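PDB 7KC8: 16.4 kDa salivary peptide from Culex quinquefasciatus, which is of unknown function but, as a salivary beta-trefoil protein of the cysteine- and tryptophan-rich family, may bind sugars. Local coordinates for residues His28-Val42 and Ile52-Glu64. Residues are numbered along the deposited sequence; the frame is centred on the assembly and turned at random.
Sequences HYRKLYGGDEKEEWV and IRPRIYTEYLYAE
V42 pairs with R53 where strands 40-46 and 49-54 form an antiparallel hairpin of the beta-trefoil; R30, on the preceding strand 29-35, meets the loop that follows strand 49-54. In this hydrogen-bonded pair R53 N donates to V42 O at 3.0 Å, and V42 CB packs on R53 CG on the same side of the sheet, where I138 also touches both. At the neighbouring non-hydrogen-bonded pair, W41 and P54 stand only 4.0 Å apart between CA atoms. The indole bends back over the proline, whose CB lies over one face of the six-membered ring in a CH-pi contact, 4.1 Å from its centroid, while W41 NE1 reaches I19 O of strand 17-21. Beside it, R55 N donates to E40 O, and E40 OE1 makes a salt bridge with R55 NE, whose NH1 bonds to L137 O.

With CG anti to the backbone N (chi1 -177°) and a bend at chi3, the R30 guanidinium stacks flat on the Y57 ring in a cation-pi contact, planes 12° apart. E59 meets the edge of the same group side-on and is also held by T76: R30 NE donates to E59 OE1 at 3.0 Å, and R30 NH2 reaches the syn lone pair of E59 OE2 at 2.9 Å.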
loop_
_atom_site.group_PDB
_atom_site.type_symbol
_atom_site.label_atom_id
_atom_site.label_comp_id
_atom_site.label_asym_id
_atom_site.label_seq_id
_atom_site.Cartn_x
_atom_site.Cartn_y
_atom_site.Cartn_z
ATOM N N HIS A 28 -3.693 14.947 9.471
ATOM C CA HIS A 28 -2.406 14.897 8.751
ATOM C C HIS A 28 -2.342 13.654 7.858
ATOM O O HIS A 28 -1.287 13.432 7.275
ATOM C CB HIS A 28 -1.321 14.858 9.819
ATOM C CG HIS A 28 -1.397 13.674 10.721
ATOM N ND1 HIS A 28 -2.190 13.654 11.846
ATOM C CD2 HIS A 28 -0.778 12.477 10.673
ATOM C CE1 HIS A 28 -2.064 12.492 12.446
ATOM N NE2 HIS A 28 -1.205 11.753 11.747
ATOM N N TYR A 29 -3.431 12.904 7.731
ATOM C CA TYR A 29 -3.389 11.612 7.007
ATOM C C TYR A 29 -4.607 11.414 6.104
ATOM O O TYR A 29 -5.600 12.096 6.289
ATOM C CB TYR A 29 -3.285 10.477 8.029
ATOM C CG TYR A 29 -4.474 10.357 8.952
ATOM C CD1 TYR A 29 -5.568 9.577 8.616
ATOM C CD2 TYR A 29 -4.515 11.033 10.158
ATOM C CE1 TYR A 29 -6.671 9.480 9.444
ATOM C CE2 TYR A 29 -5.607 10.939 11.002
ATOM C CZ TYR A 29 -6.690 10.161 10.644
ATOM O OH TYR A 29 -7.775 10.062 11.465
ATOM N N ARG A 30 -4.502 10.505 5.139
ATOM C CA ARG A 30 -5.643 10.147 4.255
ATOM C C ARG A 30 -6.044 8.695 4.511
ATOM O O ARG A 30 -5.194 7.834 4.360
ATOM C CB ARG A 30 -5.323 10.346 2.778
ATOM C CG ARG A 30 -6.488 10.055 1.845
ATOM C CD ARG A 30 -6.188 10.449 0.413
ATOM N NE ARG A 30 -5.665 11.801 0.333
ATOM C CZ ARG A 30 -6.345 12.851 -0.102
ATOM N NH1 ARG A 30 -7.591 12.713 -0.517
ATOM N NH2 ARG A 30 -5.773 14.038 -0.129
ATOM N N LYS A 31 -7.324 8.453 4.772
ATOM C CA LYS A 31 -7.811 7.126 5.131
ATOM C C LYS A 31 -7.998 6.253 3.897
ATOM O O LYS A 31 -8.385 6.726 2.821
ATOM C CB LYS A 31 -9.130 7.226 5.900
ATOM N N LEU A 32 -7.720 4.967 4.059
ATOM C CA LEU A 32 -7.817 4.003 2.977
ATOM C C LEU A 32 -8.853 2.947 3.328
ATOM O O LEU A 32 -9.222 2.771 4.496
ATOM C CB LEU A 32 -6.460 3.329 2.703
ATOM C CG LEU A 32 -5.225 4.231 2.600
ATOM C CD1 LEU A 32 -3.964 3.387 2.403
ATOM C CD2 LEU A 32 -5.396 5.198 1.463
ATOM N N TYR A 33 -9.309 2.239 2.301
ATOM C CA TYR A 33 -10.196 1.106 2.514
ATOM C C TYR A 33 -10.124 0.210 1.292
ATOM O O TYR A 33 -9.771 0.649 0.196
ATOM C CB TYR A 33 -11.650 1.548 2.783
ATOM C CG TYR A 33 -12.257 2.313 1.633
ATOM C CD1 TYR A 33 -12.073 3.690 1.525
ATOM C CD2 TYR A 33 -12.973 1.665 0.633
ATOM C CE1 TYR A 33 -12.603 4.399 0.475
ATOM C CE2 TYR A 33 -13.512 2.377 -0.438
ATOM C CZ TYR A 33 -13.319 3.742 -0.502
ATOM O OH TYR A 33 -13.836 4.471 -1.537
ATOM N N GLY A 34 -10.477 -1.055 1.501
ATOM C CA GLY A 34 -10.673 -1.972 0.396
ATOM C C GLY A 34 -11.918 -1.600 -0.386
ATOM O O GLY A 34 -13.035 -1.629 0.159
ATOM N N GLY A 35 -11.743 -1.237 -1.654
ATOM C CA GLY A 35 -12.855 -0.933 -2.528
ATOM C C GLY A 35 -12.701 -1.645 -3.857
ATOM O O GLY A 35 -11.724 -2.363 -4.090
ATOM N N ASP A 36 -13.673 -1.408 -4.734
ATOM C CA ASP A 36 -13.724 -2.095 -6.014
ATOM C C ASP A 36 -13.265 -1.233 -7.185
ATOM O O ASP A 36 -13.201 -1.738 -8.310
ATOM C CB ASP A 36 -15.143 -2.622 -6.254
ATOM C CG ASP A 36 -15.584 -3.610 -5.175
ATOM O OD1 ASP A 36 -14.716 -4.306 -4.621
ATOM O OD2 ASP A 36 -16.795 -3.697 -4.869
ATOM N N GLU A 37 -12.910 0.032 -6.950
ATOM C CA GLU A 37 -12.420 0.891 -8.028
ATOM C C GLU A 37 -10.921 0.702 -8.238
ATOM O O GLU A 37 -10.164 0.496 -7.288
ATOM C CB GLU A 37 -12.731 2.365 -7.731
ATOM N N LYS A 38 -10.497 0.784 -9.499
ATOM C CA LYS A 38 -9.106 0.533 -9.889
ATOM C C LYS A 38 -8.219 1.746 -9.600
ATOM O O LYS A 38 -7.639 2.366 -10.491
ATOM C CB LYS A 38 -9.036 0.155 -11.362
ATOM C CG LYS A 38 -9.558 -1.236 -11.689
ATOM C CD LYS A 38 -9.388 -1.540 -13.183
ATOM C CE LYS A 38 -9.371 -3.047 -13.479
ATOM N NZ LYS A 38 -9.163 -3.302 -14.954
ATOM N N GLU A 39 -8.058 2.069 -8.329
ATOM C CA GLU A 39 -7.219 3.217 -7.914
ATOM C C GLU A 39 -5.790 3.085 -8.470
ATOM O O GLU A 39 -5.236 2.001 -8.473
ATOM C CB GLU A 39 -7.250 3.343 -6.397
ATOM C CG GLU A 39 -6.699 4.658 -5.892
ATOM C CD GLU A 39 -7.326 5.901 -6.488
ATOM O OE1 GLU A 39 -6.761 6.430 -7.444
ATOM O OE2 GLU A 39 -8.373 6.311 -6.002
ATOM N N GLU A 40 -5.217 4.188 -8.930
ATOM C CA GLU A 40 -3.847 4.145 -9.489
ATOM C C GLU A 40 -2.833 4.578 -8.425
ATOM O O GLU A 40 -3.066 5.572 -7.768
ATOM C CB GLU A 40 -3.812 4.928 -10.789
ATOM C CG GLU A 40 -4.672 4.279 -11.840
ATOM C CD GLU A 40 -5.074 5.116 -13.029
ATOM O OE1 GLU A 40 -4.253 5.829 -13.521
ATOM O OE2 GLU A 40 -6.218 5.028 -13.441
ATOM N N TRP A 41 -1.775 3.791 -8.251
ATOM C CA TRP A 41 -0.731 4.054 -7.271
ATOM C C TRP A 41 0.621 4.062 -7.962
ATOM O O TRP A 41 0.774 3.549 -9.069
ATOM C CB TRP A 41 -0.718 3.000 -6.166
ATOM C CG TRP A 41 -1.934 3.006 -5.334
ATOM C CD1 TRP A 41 -3.130 2.392 -5.612
ATOM C CD2 TRP A 41 -2.098 3.651 -4.074
ATOM N NE1 TRP A 41 -4.023 2.625 -4.601
ATOM C CE2 TRP A 41 -3.416 3.393 -3.641
ATOM C CE3 TRP A 41 -1.262 4.429 -3.270
ATOM C CZ2 TRP A 41 -3.918 3.893 -2.446
ATOM C CZ3 TRP A 41 -1.762 4.916 -2.065
ATOM C CH2 TRP A 41 -3.076 4.639 -1.666
ATOM N N VAL A 42 1.621 4.617 -7.289
ATOM C CA VAL A 42 2.970 4.656 -7.836
ATOM C C VAL A 42 3.927 3.934 -6.899
ATOM O O VAL A 42 3.974 4.221 -5.700
ATOM C CB VAL A 42 3.433 6.097 -8.094
ATOM C CG1 VAL A 42 4.841 6.089 -8.693
ATOM C CG2 VAL A 42 2.462 6.782 -9.020
ATOM N N ILE A 52 5.537 4.010 -1.716
ATOM C CA ILE A 52 4.291 3.868 -2.455
ATOM C C ILE A 52 3.471 5.127 -2.229
ATOM O O ILE A 52 3.386 5.623 -1.102
ATOM C CB ILE A 52 3.512 2.603 -2.026
ATOM C CG1 ILE A 52 4.336 1.333 -2.301
ATOM C CG2 ILE A 52 2.145 2.523 -2.722
ATOM C CD1 ILE A 52 3.656 0.024 -1.850
ATOM N N ARG A 53 2.905 5.665 -3.303
ATOM C CA ARG A 53 2.096 6.873 -3.263
ATOM C C ARG A 53 0.990 6.755 -4.295
ATOM O O ARG A 53 1.153 6.067 -5.311
ATOM C CB ARG A 53 2.921 8.138 -3.548
ATOM C CG ARG A 53 3.741 8.031 -4.823
ATOM C CD ARG A 53 4.124 9.385 -5.364
ATOM N NE ARG A 53 2.959 10.107 -5.839
ATOM C CZ ARG A 53 3.007 11.314 -6.390
ATOM N NH1 ARG A 53 4.170 11.923 -6.542
ATOM N NH2 ARG A 53 1.891 11.913 -6.791
ATOM N N PRO A 54 -0.149 7.393 -4.061
ATOM C CA PRO A 54 -1.180 7.413 -5.093
ATOM C C PRO A 54 -0.735 8.306 -6.239
ATOM O O PRO A 54 0.051 9.238 -6.055
ATOM C CB PRO A 54 -2.401 7.983 -4.368
ATOM C CG PRO A 54 -1.836 8.798 -3.289
ATOM C CD PRO A 54 -0.555 8.144 -2.864
ATOM N N ARG A 55 -1.252 8.001 -7.432
ATOM C CA ARG A 55 -0.833 8.716 -8.632
ATOM C C ARG A 55 -1.072 10.217 -8.510
ATOM O O ARG A 55 -0.275 11.015 -9.019
ATOM C CB ARG A 55 -1.560 8.168 -9.866
ATOM C CG ARG A 55 -1.067 8.771 -11.193
ATOM C CD ARG A 55 -1.890 8.339 -12.401
ATOM N NE ARG A 55 -3.301 8.698 -12.285
ATOM C CZ ARG A 55 -3.800 9.895 -12.576
ATOM N NH1 ARG A 55 -3.004 10.861 -12.994
ATOM N NH2 ARG A 55 -5.095 10.132 -12.442
ATOM N N ILE A 56 -2.145 10.629 -7.828
ATOM C CA ILE A 56 -2.588 12.020 -7.885
ATOM C C ILE A 56 -2.269 12.819 -6.631
ATOM O O ILE A 56 -2.485 14.041 -6.633
ATOM C CB ILE A 56 -4.093 12.131 -8.215
ATOM C CG1 ILE A 56 -4.970 11.597 -7.078
ATOM C CG2 ILE A 56 -4.419 11.425 -9.523
ATOM C CD1 ILE A 56 -6.391 12.098 -7.187
ATOM N N TYR A 57 -1.753 12.200 -5.574
ATOM C CA TYR A 57 -1.319 12.948 -4.399
ATOM C C TYR A 57 0.098 12.555 -4.035
ATOM O O TYR A 57 0.456 11.376 -4.081
ATOM C CB TYR A 57 -2.202 12.708 -3.174
ATOM C CG TYR A 57 -3.673 12.869 -3.407
ATOM C CD1 TYR A 57 -4.234 14.123 -3.604
ATOM C CD2 TYR A 57 -4.510 11.765 -3.399
ATOM C CE1 TYR A 57 -5.596 14.265 -3.805
ATOM C CE2 TYR A 57 -5.865 11.891 -3.608
ATOM C CZ TYR A 57 -6.408 13.143 -3.805
ATOM O OH TYR A 57 -7.762 13.250 -4.012
ATOM N N THR A 58 0.902 13.535 -3.642
ATOM C CA THR A 58 2.240 13.223 -3.154
ATOM C C THR A 58 2.165 12.934 -1.652
ATOM O O THR A 58 2.587 13.719 -0.803
ATOM C CB THR A 58 3.202 14.351 -3.484
ATOM O OG1 THR A 58 4.379 14.194 -2.688
ATOM C CG2 THR A 58 2.559 15.711 -3.220
ATOM N N GLU A 59 1.585 11.769 -1.335
ATOM C CA GLU A 59 1.404 11.305 0.041
ATOM C C GLU A 59 1.828 9.848 0.132
ATOM O O GLU A 59 1.316 9.000 -0.607
ATOM C CB GLU A 59 -0.052 11.430 0.503
ATOM C CG GLU A 59 -0.736 12.730 0.127
ATOM C CD GLU A 59 -2.229 12.677 0.367
ATOM O OE1 GLU A 59 -2.708 11.634 0.842
ATOM O OE2 GLU A 59 -2.932 13.664 0.078
ATOM N N TYR A 60 2.724 9.538 1.051
ATOM C CA TYR A 60 3.348 8.228 1.045
ATOM C C TYR A 60 2.623 7.261 1.964
ATOM O O TYR A 60 2.380 7.571 3.136
ATOM C CB TYR A 60 4.825 8.334 1.411
ATOM C CG TYR A 60 5.600 8.748 0.201
ATOM C CD1 TYR A 60 5.648 7.921 -0.913
ATOM C CD2 TYR A 60 6.234 9.984 0.136
ATOM C CE1 TYR A 60 6.329 8.292 -2.046
ATOM C CE2 TYR A 60 6.923 10.364 -1.005
ATOM C CZ TYR A 60 6.968 9.515 -2.093
ATOM O OH TYR A 60 7.650 9.882 -3.235
ATOM N N LEU A 61 2.283 6.097 1.414
ATOM C CA LEU A 61 1.747 4.979 2.189
ATOM C C LEU A 61 2.619 4.695 3.399
ATOM O O LEU A 61 3.840 4.575 3.284
ATOM C CB LEU A 61 1.676 3.726 1.306
ATOM C CG LEU A 61 0.760 2.598 1.781
ATOM C CD1 LEU A 61 -0.654 3.072 1.612
ATOM C CD2 LEU A 61 1.008 1.298 1.027
ATOM N N TYR A 62 1.991 4.571 4.562
ATOM C CA TYR A 62 2.735 4.251 5.774
ATOM C C TYR A 62 1.830 3.507 6.733
ATOM O O TYR A 62 0.617 3.413 6.532
ATOM C CB TYR A 62 3.294 5.488 6.460
ATOM C CG TYR A 62 2.258 6.257 7.249
ATOM C CD1 TYR A 62 1.213 6.911 6.608
ATOM C CD2 TYR A 62 2.326 6.333 8.633
ATOM C CE1 TYR A 62 0.270 7.613 7.320
ATOM C CE2 TYR A 62 1.382 7.037 9.354
ATOM C CZ TYR A 62 0.354 7.679 8.694
ATOM O OH TYR A 62 -0.588 8.388 9.413
ATOM N N ALA A 63 2.448 2.983 7.791
ATOM C CA ALA A 63 1.763 2.195 8.802
ATOM C C ALA A 63 1.792 2.933 10.131
ATOM O O ALA A 63 2.816 3.495 10.514
ATOM C CB ALA A 63 2.404 0.808 8.950
ATOM N N GLU A 64 0.669 2.922 10.827
ATOM C CA GLU A 64 0.578 3.588 12.116
ATOM C C GLU A 64 1.455 2.893 13.156
ATOM O O GLU A 64 1.909 1.761 12.973
ATOM C CB GLU A 64 -0.872 3.639 12.589
ATOM C CG GLU A 64 -1.652 4.815 12.013
ATOM C CD GLU A 64 -1.193 6.163 12.578
ATOM O OE1 GLU A 64 -0.400 6.184 13.555
ATOM O OE2 GLU A 64 -1.625 7.208 12.038
#